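Local coordinates for protein cystathionine gamma-lyase (Saccharomyces cerevisiae, PDB 1N8P) that belongs to the Cys/Met metabolism family of pyridoxal-5'-phosphate-dependent enzymes, binds pyridoxal-5'-phosphate and assembles as a tetramer, at residues R57-E61 against Y72-F76; L127-P132 against K159-I164; S325-F329 against D379-I384. One frame throughout, in Å; residues are numbered along the deposited sequence.

Contact 1: R57-E61 against Y72-F76; sequences RENLE and YGLAF
E61 reaches from the helix to the edge strand and accepts the backbone N-H of A75. The bond runs from A75 N to E61 OE2 at 2.7 Å and is nearly straight, 163° at the hydrogen. The donor meets OE2 on its anti side, 29° out of the carboxylate plane. The E61 side chain runs straight out beyond CG, which carries the carboxylate across to the strand. It lies along the backbone there, with E61 OE2 3.2 Å from L74 CA.

R57 sits one turn earlier on the same helix face. Its chain bends at chi3 (74°), and this brings NE to the same oxygen. The bond from R57 NE to E61 OE2 is weak at 3.5 Å, but it is part of a salt bridge. OE2 lies at the edge of the guanidinium, in its plane. This charge probably steadies the carboxylate. The far end of the guanidinium turns to another partner, with NH1 bonded to the carbonyl of R51.

A75 directs its methyl group at the helix. L60 CD2 meets A75 CB at 3.9 Å, and R57 CG meets it at 4.1 Å. G73 brings the strand close to the helix, its CA 4.6 Å from that of E61.

Helix 55-67 leads through a short loop into strand 72-76, an outermost strand of the large seven-stranded sheet in this chain. Strand 214-218 pairs with it antiparallel. Helices 221-234 and 79-88 pack against F76, while L74 meets Y224 of the former.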
ATOM      1  N   ARG A  57      -8.314 -11.348  -5.401  1.00 43.24           N
ATOM      2  CA  ARG A  57      -9.560 -11.775  -4.792  1.00 37.70           C
ATOM      3  C   ARG A  57      -9.659 -13.272  -4.997  1.00 43.84           C
ATOM      4  O   ARG A  57      -9.662 -14.046  -4.034  1.00 47.16           O
ATOM      5  CB  ARG A  57     -10.739 -11.095  -5.471  1.00 37.76           C
ATOM      6  CG  ARG A  57     -11.987 -11.092  -4.617  1.00 46.18           C
ATOM      7  CD  ARG A  57     -13.095 -10.293  -5.261  1.00 46.07           C
ATOM      8  NE  ARG A  57     -13.675 -10.998  -6.392  1.00 50.96           N
ATOM      9  CZ  ARG A  57     -13.936 -10.441  -7.572  1.00 62.63           C
ATOM     10  NH1 ARG A  57     -13.665  -9.155  -7.788  1.00 64.68           N
ATOM     11  NH2 ARG A  57     -14.475 -11.172  -8.543  1.00 62.87           N
ATOM     12  N   GLU A  58      -9.734 -13.671  -6.267  1.00 46.21           N
ATOM     13  CA  GLU A  58      -9.835 -15.076  -6.651  1.00 42.84           C
ATOM     14  C   GLU A  58      -8.892 -15.954  -5.845  1.00 37.72           C
ATOM     15  O   GLU A  58      -9.300 -16.939  -5.245  1.00 39.26           O
ATOM     16  CB  GLU A  58      -9.519 -15.232  -8.130  1.00 51.99           C
ATOM     17  CG  GLU A  58      -9.716 -16.629  -8.666  1.00 62.19           C
ATOM     18  CD  GLU A  58      -9.065 -16.806 -10.025  1.00 68.94           C
ATOM     19  OE1 GLU A  58      -7.811 -16.901 -10.070  1.00 68.93           O
ATOM     20  OE2 GLU A  58      -9.809 -16.841 -11.036  1.00 70.00           O
ATOM     21  N   ASN A  59      -7.618 -15.604  -5.816  1.00 38.58           N
ATOM     22  CA  ASN A  59      -6.693 -16.429  -5.063  1.00 35.89           C
ATOM     23  C   ASN A  59      -7.064 -16.502  -3.606  1.00 29.75           C
ATOM     24  O   ASN A  59      -6.900 -17.542  -2.992  1.00 41.56           O
ATOM     25  CB  ASN A  59      -5.263 -15.919  -5.196  1.00 46.04           C
ATOM     26  CG  ASN A  59      -4.639 -16.269  -6.525  1.00 48.10           C
ATOM     27  OD1 ASN A  59      -4.985 -17.291  -7.148  1.00 49.86           O
ATOM     28  ND2 ASN A  59      -3.696 -15.441  -6.963  1.00 42.42           N
ATOM     29  N   LEU A  60      -7.549 -15.399  -3.042  1.00 25.99           N
ATOM     30  CA  LEU A  60      -7.947 -15.382  -1.640  1.00 15.07           C
ATOM     31  C   LEU A  60      -9.053 -16.378  -1.507  1.00 14.97           C
ATOM     32  O   LEU A  60      -8.960 -17.334  -0.741  1.00 15.60           O
ATOM     33  CB  LEU A  60      -8.449 -13.993  -1.237  1.00 23.94           C
ATOM     34  CG  LEU A  60      -9.373 -13.850  -0.014  1.00 24.03           C
ATOM     35  CD1 LEU A  60      -8.672 -14.295   1.228  1.00  7.96           C
ATOM     36  CD2 LEU A  60      -9.847 -12.399   0.119  1.00 30.15           C
ATOM     37  N   GLU A  61     -10.103 -16.150  -2.283  1.00 19.84           N
ATOM     38  CA  GLU A  61     -11.261 -17.024  -2.316  1.00 22.88           C
ATOM     39  C   GLU A  61     -10.923 -18.510  -2.382  1.00 27.70           C
ATOM     40  O   GLU A  61     -11.487 -19.308  -1.659  1.00 33.84           O
ATOM     41  CB  GLU A  61     -12.154 -16.602  -3.483  1.00 28.84           C
ATOM     42  CG  GLU A  61     -12.726 -15.186  -3.299  1.00 28.62           C
ATOM     43  CD  GLU A  61     -13.578 -14.759  -4.448  1.00 37.45           C
ATOM     44  OE1 GLU A  61     -13.501 -15.445  -5.488  1.00 52.86           O
ATOM     45  OE2 GLU A  61     -14.313 -13.750  -4.336  1.00 37.02           O
ATOM     46  N   TYR A  72     -16.299 -23.834  -3.149  1.00 55.60           N
ATOM     47  CA  TYR A  72     -16.344 -22.431  -3.544  1.00 52.30           C
ATOM     48  C   TYR A  72     -16.123 -21.357  -2.463  1.00 48.93           C
ATOM     49  O   TYR A  72     -16.403 -21.567  -1.286  1.00 45.22           O
ATOM     50  CB  TYR A  72     -17.679 -22.173  -4.260  1.00 50.74           C
ATOM     51  CG  TYR A  72     -17.970 -23.201  -5.341  1.00 62.15           C
ATOM     52  CD1 TYR A  72     -18.667 -24.382  -5.045  1.00 63.69           C
ATOM     53  CD2 TYR A  72     -17.517 -23.015  -6.656  1.00 62.75           C
ATOM     54  CE1 TYR A  72     -18.903 -25.352  -6.029  1.00 61.31           C
ATOM     55  CE2 TYR A  72     -17.748 -23.977  -7.647  1.00 60.35           C
ATOM     56  CZ  TYR A  72     -18.438 -25.139  -7.325  1.00 64.02           C
ATOM     57  OH  TYR A  72     -18.656 -26.087  -8.298  1.00 69.31           O
ATOM     58  N   GLY A  73     -15.621 -20.201  -2.903  1.00 48.94           N
ATOM     59  CA  GLY A  73     -15.386 -19.060  -2.030  1.00 45.31           C
ATOM     60  C   GLY A  73     -15.721 -17.751  -2.736  1.00 44.82           C
ATOM     61  O   GLY A  73     -15.694 -17.668  -3.967  1.00 46.02           O
ATOM     62  N   LEU A  74     -16.053 -16.723  -1.963  1.00 45.13           N
ATOM     63  CA  LEU A  74     -16.400 -15.403  -2.517  1.00 44.45           C
ATOM     64  C   LEU A  74     -16.137 -14.306  -1.480  1.00 42.92           C
ATOM     65  O   LEU A  74     -16.670 -14.347  -0.382  1.00 42.83           O
ATOM     66  CB  LEU A  74     -17.885 -15.346  -2.929  1.00 41.43           C
ATOM     67  CG  LEU A  74     -18.392 -16.202  -4.090  1.00 38.33           C
ATOM     68  CD1 LEU A  74     -19.876 -15.986  -4.190  1.00 43.14           C
ATOM     69  CD2 LEU A  74     -17.712 -15.822  -5.404  1.00 34.29           C
ATOM     70  N   ALA A  75     -15.316 -13.323  -1.814  1.00 40.47           N
ATOM     71  CA  ALA A  75     -15.046 -12.279  -0.848  1.00 34.92           C
ATOM     72  C   ALA A  75     -15.913 -11.101  -1.167  1.00 35.98           C
ATOM     73  O   ALA A  75     -16.400 -10.978  -2.279  1.00 35.68           O
ATOM     74  CB  ALA A  75     -13.610 -11.889  -0.892  1.00 37.64           C
ATOM     75  N   PHE A  76     -16.136 -10.262  -0.164  1.00 36.55           N
ATOM     76  CA  PHE A  76     -16.942  -9.048  -0.305  1.00 36.49           C
ATOM     77  C   PHE A  76     -16.366  -7.930   0.586  1.00 35.17           C
ATOM     78  O   PHE A  76     -15.465  -8.171   1.401  1.00 31.30           O
ATOM     79  CB  PHE A  76     -18.404  -9.311   0.079  1.00 39.68           C
ATOM     80  CG  PHE A  76     -19.082 -10.372  -0.759  1.00 44.97           C
ATOM     81  CD1 PHE A  76     -19.058 -11.712  -0.367  1.00 39.60           C
ATOM     82  CD2 PHE A  76     -19.759 -10.027  -1.935  1.00 42.35           C
ATOM     83  CE1 PHE A  76     -19.700 -12.694  -1.133  1.00 39.48           C
ATOM     84  CE2 PHE A  76     -20.409 -11.006  -2.708  1.00 40.74           C
ATOM     85  CZ  PHE A  76     -20.379 -12.339  -2.308  1.00 35.59           C
TER

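Contact 2: L127-P132 against K159-I164; sequences LLNDLP and KVADLI
V160 is packed against three leucines of the neighbouring helix. It is buried between them and the sheet, and this is the tightly packed part of the contact. V160 CG2 lies 3.3 Å from L128 CD2 and 3.5 Å from L127 CD2. The other branch, V160 CG1, meets L131 CD2 at 3.8 Å. With CG1 anti to the backbone N (chi1 172°), CG1 faces L131 while CG2 points between L127 and L128. L127 and L131 each cross the valine at about a right angle.

L163 lies about one turn on from V160. L163 CD2 comes to 3.6 Å from L131 CB, and the two side chains slide past each other in opposite directions. L163 CD2 also touches L128 CD2 and P132 CD more loosely, the latter at 4.2 Å. I164 adds only a light touch on L131.

The other side is the solvent side. There the partly exposed L128 lies across the aliphatic part of the exposed K159, CD1 against CD, at about a right angle. The lysine chain bends at chi4, and its end leads away from the helix 127-134 side. The contact is apolar throughout.

The two short segments run nearly parallel, 11° apart, with axes 10.2 Å from each other. Both helices belong to the large sheet's domain. L127, V160 and I164 rest on strand 139-144, and V160 and I164 also reach L175 of strand 174-178.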
ATOM      1  N   LEU A 127     -32.304 -22.579  19.471  1.00 65.80           N
ATOM      2  CA  LEU A 127     -32.697 -22.972  18.125  1.00 64.42           C
ATOM      3  C   LEU A 127     -33.417 -24.313  17.986  1.00 66.28           C
ATOM      4  O   LEU A 127     -34.526 -24.366  17.453  1.00 64.81           O
ATOM      5  CB  LEU A 127     -31.468 -22.960  17.219  1.00 59.19           C
ATOM      6  CG  LEU A 127     -31.764 -22.897  15.728  1.00 59.60           C
ATOM      7  CD1 LEU A 127     -32.637 -21.690  15.447  1.00 55.78           C
ATOM      8  CD2 LEU A 127     -30.465 -22.813  14.944  1.00 59.72           C
ATOM      9  N   LEU A 128     -32.796 -25.390  18.466  1.00 68.92           N
ATOM     10  CA  LEU A 128     -33.376 -26.734  18.363  1.00 65.22           C
ATOM     11  C   LEU A 128     -34.752 -26.991  18.972  1.00 64.87           C
ATOM     12  O   LEU A 128     -35.305 -28.062  18.783  1.00 66.87           O
ATOM     13  CB  LEU A 128     -32.398 -27.763  18.912  1.00 61.94           C
ATOM     14  CG  LEU A 128     -31.104 -27.915  18.105  1.00 62.14           C
ATOM     15  CD1 LEU A 128     -30.213 -28.956  18.750  1.00 58.51           C
ATOM     16  CD2 LEU A 128     -31.437 -28.326  16.684  1.00 61.59           C
ATOM     17  N   ASN A 129     -35.320 -26.026  19.687  1.00 68.77           N
ATOM     18  CA  ASN A 129     -36.643 -26.218  20.277  1.00 67.25           C
ATOM     19  C   ASN A 129     -37.736 -25.337  19.684  1.00 67.72           C
ATOM     20  O   ASN A 129     -38.914 -25.661  19.771  1.00 69.23           O
ATOM     21  CB  ASN A 129     -36.582 -26.004  21.787  1.00 63.84           C
ATOM     22  CG  ASN A 129     -35.847 -27.118  22.492  1.00 68.56           C
ATOM     23  OD1 ASN A 129     -36.285 -28.266  22.492  1.00 70.00           O
ATOM     24  ND2 ASN A 129     -34.712 -26.789  23.090  1.00 70.00           N
ATOM     25  N   ASP A 130     -37.358 -24.227  19.068  1.00 68.37           N
ATOM     26  CA  ASP A 130     -38.355 -23.338  18.497  1.00 65.01           C
ATOM     27  C   ASP A 130     -38.305 -23.320  16.988  1.00 64.33           C
ATOM     28  O   ASP A 130     -39.152 -22.694  16.331  1.00 66.74           O
ATOM     29  CB  ASP A 130     -38.155 -21.926  19.035  1.00 63.07           C
ATOM     30  CG  ASP A 130     -38.241 -21.867  20.551  1.00 68.67           C
ATOM     31  OD1 ASP A 130     -38.688 -22.865  21.173  1.00 64.83           O
ATOM     32  OD2 ASP A 130     -37.871 -20.818  21.115  1.00 67.63           O
ATOM     33  N   LEU A 131     -37.321 -24.017  16.433  1.00 64.10           N
ATOM     34  CA  LEU A 131     -37.171 -24.050  14.987  1.00 65.86           C
ATOM     35  C   LEU A 131     -38.331 -24.730  14.267  1.00 65.74           C
ATOM     36  O   LEU A 131     -38.736 -24.278  13.205  1.00 66.65           O
ATOM     37  CB  LEU A 131     -35.854 -24.713  14.590  1.00 63.21           C
ATOM     38  CG  LEU A 131     -35.573 -24.545  13.094  1.00 67.34           C
ATOM     39  CD1 LEU A 131     -35.567 -23.055  12.735  1.00 63.88           C
ATOM     40  CD2 LEU A 131     -34.243 -25.203  12.744  1.00 67.63           C
ATOM     41  N   PRO A 132     -38.884 -25.821  14.834  1.00 66.19           N
ATOM     42  CA  PRO A 132     -40.003 -26.503  14.173  1.00 65.05           C
ATOM     43  C   PRO A 132     -41.227 -25.607  14.152  1.00 65.48           C
ATOM     44  O   PRO A 132     -41.839 -25.395  13.107  1.00 65.00           O
ATOM     45  CB  PRO A 132     -40.201 -27.743  15.027  1.00 60.71           C
ATOM     46  CG  PRO A 132     -39.825 -27.270  16.361  1.00 65.38           C
ATOM     47  CD  PRO A 132     -38.587 -26.460  16.127  1.00 64.66           C
ATOM     48  N   LYS A 159     -27.897 -31.326  14.073  1.00 46.55           N
ATOM     49  CA  LYS A 159     -29.269 -31.371  14.572  1.00 46.99           C
ATOM     50  C   LYS A 159     -30.137 -30.349  13.808  1.00 51.43           C
ATOM     51  O   LYS A 159     -31.252 -30.662  13.393  1.00 60.67           O
ATOM     52  CB  LYS A 159     -29.315 -31.081  16.084  1.00 42.68           C
ATOM     53  CG  LYS A 159     -29.116 -32.329  16.968  1.00 40.51           C
ATOM     54  CD  LYS A 159     -29.169 -31.985  18.441  1.00 39.51           C
ATOM     55  CE  LYS A 159     -29.333 -33.218  19.342  1.00 46.35           C
ATOM     56  NZ  LYS A 159     -28.229 -34.233  19.316  1.00 42.76           N
ATOM     57  N   VAL A 160     -29.624 -29.139  13.595  1.00 47.60           N
ATOM     58  CA  VAL A 160     -30.393 -28.133  12.888  1.00 44.80           C
ATOM     59  C   VAL A 160     -30.516 -28.438  11.403  1.00 46.61           C
ATOM     60  O   VAL A 160     -31.571 -28.207  10.826  1.00 54.44           O
ATOM     61  CB  VAL A 160     -29.801 -26.700  13.082  1.00 47.41           C
ATOM     62  CG1 VAL A 160     -30.501 -25.702  12.171  1.00 39.48           C
ATOM     63  CG2 VAL A 160     -29.985 -26.257  14.519  1.00 47.51           C
ATOM     64  N   ALA A 161     -29.468 -28.939  10.760  1.00 42.49           N
ATOM     65  CA  ALA A 161     -29.592 -29.243   9.330  1.00 42.90           C
ATOM     66  C   ALA A 161     -30.691 -30.292   9.155  1.00 48.84           C
ATOM     67  O   ALA A 161     -31.540 -30.191   8.267  1.00 45.11           O
ATOM     68  CB  ALA A 161     -28.292 -29.781   8.788  1.00 39.28           C
ATOM     69  N   ASP A 162     -30.652 -31.300  10.025  1.00 49.37           N
ATOM     70  CA  ASP A 162     -31.612 -32.387  10.035  1.00 42.50           C
ATOM     71  C   ASP A 162     -33.000 -31.854  10.291  1.00 43.83           C
ATOM     72  O   ASP A 162     -33.904 -32.086   9.507  1.00 48.62           O
ATOM     73  CB  ASP A 162     -31.257 -33.383  11.136  1.00 42.97           C
ATOM     74  CG  ASP A 162     -30.109 -34.278  10.765  1.00 37.80           C
ATOM     75  OD1 ASP A 162     -29.645 -34.172   9.596  1.00 30.78           O
ATOM     76  OD2 ASP A 162     -29.691 -35.083  11.642  1.00 28.83           O
ATOM     77  N   LEU A 163     -33.158 -31.149  11.407  1.00 46.21           N
ATOM     78  CA  LEU A 163     -34.439 -30.564  11.798  1.00 48.52           C
ATOM     79  C   LEU A 163     -35.078 -29.814  10.636  1.00 50.19           C
ATOM     80  O   LEU A 163     -36.291 -29.703  10.563  1.00 52.85           O
ATOM     81  CB  LEU A 163     -34.230 -29.601  12.962  1.00 49.26           C
ATOM     82  CG  LEU A 163     -35.403 -29.262  13.873  1.00 55.59           C
ATOM     83  CD1 LEU A 163     -35.834 -30.509  14.623  1.00 57.71           C
ATOM     84  CD2 LEU A 163     -34.983 -28.191  14.868  1.00 55.56           C
ATOM     85  N   ILE A 164     -34.256 -29.303   9.725  1.00 53.53           N
ATOM     86  CA  ILE A 164     -34.754 -28.553   8.577  1.00 55.33           C
ATOM     87  C   ILE A 164     -35.298 -29.501   7.517  1.00 57.39           C
ATOM     88  O   ILE A 164     -36.330 -29.218   6.905  1.00 62.80           O
ATOM     89  CB  ILE A 164     -33.639 -27.628   7.978  1.00 51.80           C
ATOM     90  CG1 ILE A 164     -33.370 -26.460   8.926  1.00 52.51           C
ATOM     91  CG2 ILE A 164     -34.059 -27.067   6.649  1.00 45.01           C
ATOM     92  CD1 ILE A 164     -32.397 -25.445   8.393  1.00 51.56           C
TER

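Contact 3: S325-F329 against D379-I384; sequences STRLF and DLLEDI
D383 offers its carboxylate to two successive backbone N-H groups of the loop 325-329. L328 N gives the better bond, 3.1 Å to D383 OD2 with an angle of 146° at the hydrogen. It meets OD2 from above the carboxylate plane, 54° out of it. R327 N points to the other oxygen, D383 OD1, at 3.4 Å; this bond is weak, though fairly straight. CG of D383 stands anti to the backbone N (chi1 -178°), which sends the carboxylate out from the helix toward the loop. Both N-H groups come just after helix 316-325 ends, where T326 is the first residue to leave helical geometry. T326 OG1 makes a weak bond within the loop, to F329 O.

This contact ties the loop between helix 316-325 and strand 330-331 to helix 377-392, the last helix of the chain. The strand is an outer one of the five-stranded mixed sheet, in the smaller C-terminal domain of the fold-type I architecture expected for this family.

F329 brings its ring edge to the same carboxylate. D383 OD2 lies in the ring plane, 3.6 Å from F329 CD1, and the two planes are nearly coplanar. F329 CE1 also touches L380 CD2 and I384 CD1, each at 3.5 Å. L328 CB packs on L380 CD2, and its CD1 reaches the D379 backbone.

The charged ends of R327 and D379 are met by the second subunit. R327 NH2 forms a salt bridge with D6 of that subunit. D379 OD2 accepts bonds from T10 OG1 and K7 N of the same neighbour.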
ATOM      1  N   SER A 325      -8.543  -1.367  34.080  1.00 60.99           N
ATOM      2  CA  SER A 325      -7.414  -1.671  34.929  1.00 58.17           C
ATOM      3  C   SER A 325      -6.399  -2.534  34.199  1.00 54.50           C
ATOM      4  O   SER A 325      -5.251  -2.615  34.611  1.00 57.83           O
ATOM      5  CB  SER A 325      -7.918  -2.392  36.186  1.00 60.08           C
ATOM      6  OG  SER A 325      -9.023  -1.700  36.758  1.00 54.46           O
ATOM      7  N   THR A 326      -6.828  -3.168  33.112  1.00 55.74           N
ATOM      8  CA  THR A 326      -5.974  -4.059  32.309  1.00 53.85           C
ATOM      9  C   THR A 326      -4.883  -3.337  31.536  1.00 55.83           C
ATOM     10  O   THR A 326      -5.122  -2.322  30.884  1.00 58.44           O
ATOM     11  CB  THR A 326      -6.764  -4.829  31.264  1.00 49.48           C
ATOM     12  OG1 THR A 326      -7.588  -3.902  30.551  1.00 53.39           O
ATOM     13  CG2 THR A 326      -7.603  -5.925  31.901  1.00 42.84           C
ATOM     14  N   ARG A 327      -3.684  -3.903  31.581  1.00 53.31           N
ATOM     15  CA  ARG A 327      -2.548  -3.313  30.914  1.00 48.28           C
ATOM     16  C   ARG A 327      -2.337  -3.903  29.531  1.00 50.70           C
ATOM     17  O   ARG A 327      -2.173  -3.170  28.544  1.00 47.77           O
ATOM     18  CB  ARG A 327      -1.301  -3.532  31.753  1.00 44.63           C
ATOM     19  CG  ARG A 327      -0.047  -3.030  31.101  1.00 42.59           C
ATOM     20  CD  ARG A 327       1.126  -3.203  32.009  1.00 37.55           C
ATOM     21  NE  ARG A 327       1.496  -4.596  32.200  1.00 35.28           N
ATOM     22  CZ  ARG A 327       2.350  -5.233  31.412  1.00 31.23           C
ATOM     23  NH1 ARG A 327       2.888  -4.587  30.400  1.00 29.93           N
ATOM     24  NH2 ARG A 327       2.709  -6.483  31.658  1.00 16.90           N
ATOM     25  N   LEU A 328      -2.352  -5.229  29.471  1.00 47.19           N
ATOM     26  CA  LEU A 328      -2.138  -5.946  28.225  1.00 44.38           C
ATOM     27  C   LEU A 328      -3.377  -6.060  27.330  1.00 43.67           C
ATOM     28  O   LEU A 328      -3.258  -5.966  26.110  1.00 45.66           O
ATOM     29  CB  LEU A 328      -1.558  -7.329  28.537  1.00 44.56           C
ATOM     30  CG  LEU A 328      -0.179  -7.298  29.204  1.00 39.29           C
ATOM     31  CD1 LEU A 328       0.385  -8.702  29.297  1.00 32.15           C
ATOM     32  CD2 LEU A 328       0.750  -6.395  28.391  1.00 36.15           C
ATOM     33  N   PHE A 329      -4.559  -6.277  27.906  1.00 42.22           N
ATOM     34  CA  PHE A 329      -5.772  -6.349  27.081  1.00 38.46           C
ATOM     35  C   PHE A 329      -6.151  -4.926  26.771  1.00 33.95           C
ATOM     36  O   PHE A 329      -5.911  -4.040  27.565  1.00 46.94           O
ATOM     37  CB  PHE A 329      -6.918  -7.057  27.814  1.00 33.42           C
ATOM     38  CG  PHE A 329      -6.712  -8.530  27.947  1.00 24.95           C
ATOM     39  CD1 PHE A 329      -5.743  -9.026  28.783  1.00 19.81           C
ATOM     40  CD2 PHE A 329      -7.455  -9.416  27.189  1.00 25.99           C
ATOM     41  CE1 PHE A 329      -5.511 -10.388  28.870  1.00 24.34           C
ATOM     42  CE2 PHE A 329      -7.227 -10.778  27.267  1.00 28.08           C
ATOM     43  CZ  PHE A 329      -6.249 -11.259  28.114  1.00 23.65           C
ATOM     44  N   ASP A 379       1.951 -13.773  30.927  1.00 44.39           N
ATOM     45  CA  ASP A 379       1.857 -12.321  31.002  1.00 38.10           C
ATOM     46  C   ASP A 379       0.378 -11.890  30.974  1.00 40.01           C
ATOM     47  O   ASP A 379      -0.021 -10.909  31.609  1.00 37.69           O
ATOM     48  CB  ASP A 379       2.565 -11.700  29.806  1.00 33.97           C
ATOM     49  CG  ASP A 379       4.029 -11.976  29.785  1.00 29.43           C
ATOM     50  OD1 ASP A 379       4.499 -12.838  30.532  1.00 30.55           O
ATOM     51  OD2 ASP A 379       4.713 -11.328  28.993  1.00 29.59           O
ATOM     52  N   LEU A 380      -0.428 -12.622  30.211  1.00 39.95           N
ATOM     53  CA  LEU A 380      -1.841 -12.319  30.072  1.00 35.59           C
ATOM     54  C   LEU A 380      -2.618 -12.868  31.253  1.00 40.74           C
ATOM     55  O   LEU A 380      -3.511 -12.211  31.783  1.00 37.03           O
ATOM     56  CB  LEU A 380      -2.361 -12.907  28.778  1.00 27.74           C
ATOM     57  CG  LEU A 380      -1.858 -12.306  27.471  1.00 28.71           C
ATOM     58  CD1 LEU A 380      -2.210 -13.257  26.318  1.00 17.90           C
ATOM     59  CD2 LEU A 380      -2.464 -10.923  27.261  1.00 16.23           C
ATOM     60  N   LEU A 381      -2.272 -14.078  31.672  1.00 43.91           N
ATOM     61  CA  LEU A 381      -2.930 -14.678  32.813  1.00 43.38           C
ATOM     62  C   LEU A 381      -2.630 -13.752  33.985  1.00 49.59           C
ATOM     63  O   LEU A 381      -3.537 -13.257  34.639  1.00 52.85           O
ATOM     64  CB  LEU A 381      -2.377 -16.084  33.090  1.00 40.55           C
ATOM     65  CG  LEU A 381      -3.242 -16.952  34.012  1.00 39.86           C
ATOM     66  CD1 LEU A 381      -4.679 -17.004  33.503  1.00 39.39           C
ATOM     67  CD2 LEU A 381      -2.672 -18.334  34.074  1.00 45.82           C
ATOM     68  N   GLU A 382      -1.351 -13.491  34.231  1.00 53.62           N
ATOM     69  CA  GLU A 382      -0.966 -12.631  35.340  1.00 54.77           C
ATOM     70  C   GLU A 382      -1.578 -11.243  35.236  1.00 55.02           C
ATOM     71  O   GLU A 382      -1.694 -10.523  36.220  1.00 57.41           O
ATOM     72  CB  GLU A 382       0.551 -12.517  35.421  1.00 57.89           C
ATOM     73  CG  GLU A 382       1.070 -12.265  36.847  1.00 66.83           C
ATOM     74  CD  GLU A 382       0.799 -13.419  37.830  1.00 65.97           C
ATOM     75  OE1 GLU A 382       1.117 -13.261  39.030  1.00 61.40           O
ATOM     76  OE2 GLU A 382       0.280 -14.484  37.408  1.00 67.60           O
ATOM     77  N   ASP A 383      -1.989 -10.861  34.043  1.00 56.27           N
ATOM     78  CA  ASP A 383      -2.587  -9.554  33.873  1.00 58.82           C
ATOM     79  C   ASP A 383      -4.103  -9.543  34.183  1.00 63.55           C
ATOM     80  O   ASP A 383      -4.656  -8.505  34.552  1.00 64.48           O
ATOM     81  CB  ASP A 383      -2.325  -9.050  32.459  1.00 51.19           C
ATOM     82  CG  ASP A 383      -2.875  -7.667  32.239  1.00 51.80           C
ATOM     83  OD1 ASP A 383      -2.552  -6.779  33.052  1.00 55.44           O
ATOM     84  OD2 ASP A 383      -3.627  -7.460  31.264  1.00 47.58           O
ATOM     85  N   ILE A 384      -4.769 -10.688  34.018  1.00 61.59           N
ATOM     86  CA  ILE A 384      -6.190 -10.809  34.323  1.00 53.49           C
ATOM     87  C   ILE A 384      -6.307 -10.804  35.850  1.00 55.64           C
ATOM     88  O   ILE A 384      -7.190 -10.169  36.409  1.00 53.16           O
ATOM     89  CB  ILE A 384      -6.761 -12.143  33.829  1.00 51.28           C
ATOM     90  CG1 ILE A 384      -6.595 -12.276  32.317  1.00 44.79           C
ATOM     91  CG2 ILE A 384      -8.209 -12.242  34.226  1.00 50.91           C
ATOM     92  CD1 ILE A 384      -7.549 -11.438  31.531  1.00 46.19           C
TER

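Overall arrangement
The three contacts follow one another along the chain and do not touch. Contacts 1 and 2 belong to the region of the large sheet. Contact 1 is at its edge strand 72-76, and contact 2 joins two helices resting on strands 139-144 and 174-178, in the middle part of the sheet. Their centres are about 30 Å apart. Contact 3 lies by the smaller sheet, about 37 Å from contact 1 and about 40 Å from contact 2 between centres. Contacts 1 and 3 lie on opposite sides of the chain's centre. Contact 1 is near a pyridoxal-5'-phosphate, with the R57 side chain about 11 Å away. S78, G79 and S80 of the ligand pocket follow shortly after strand 72-76. Contact 3 instead meets the second subunit.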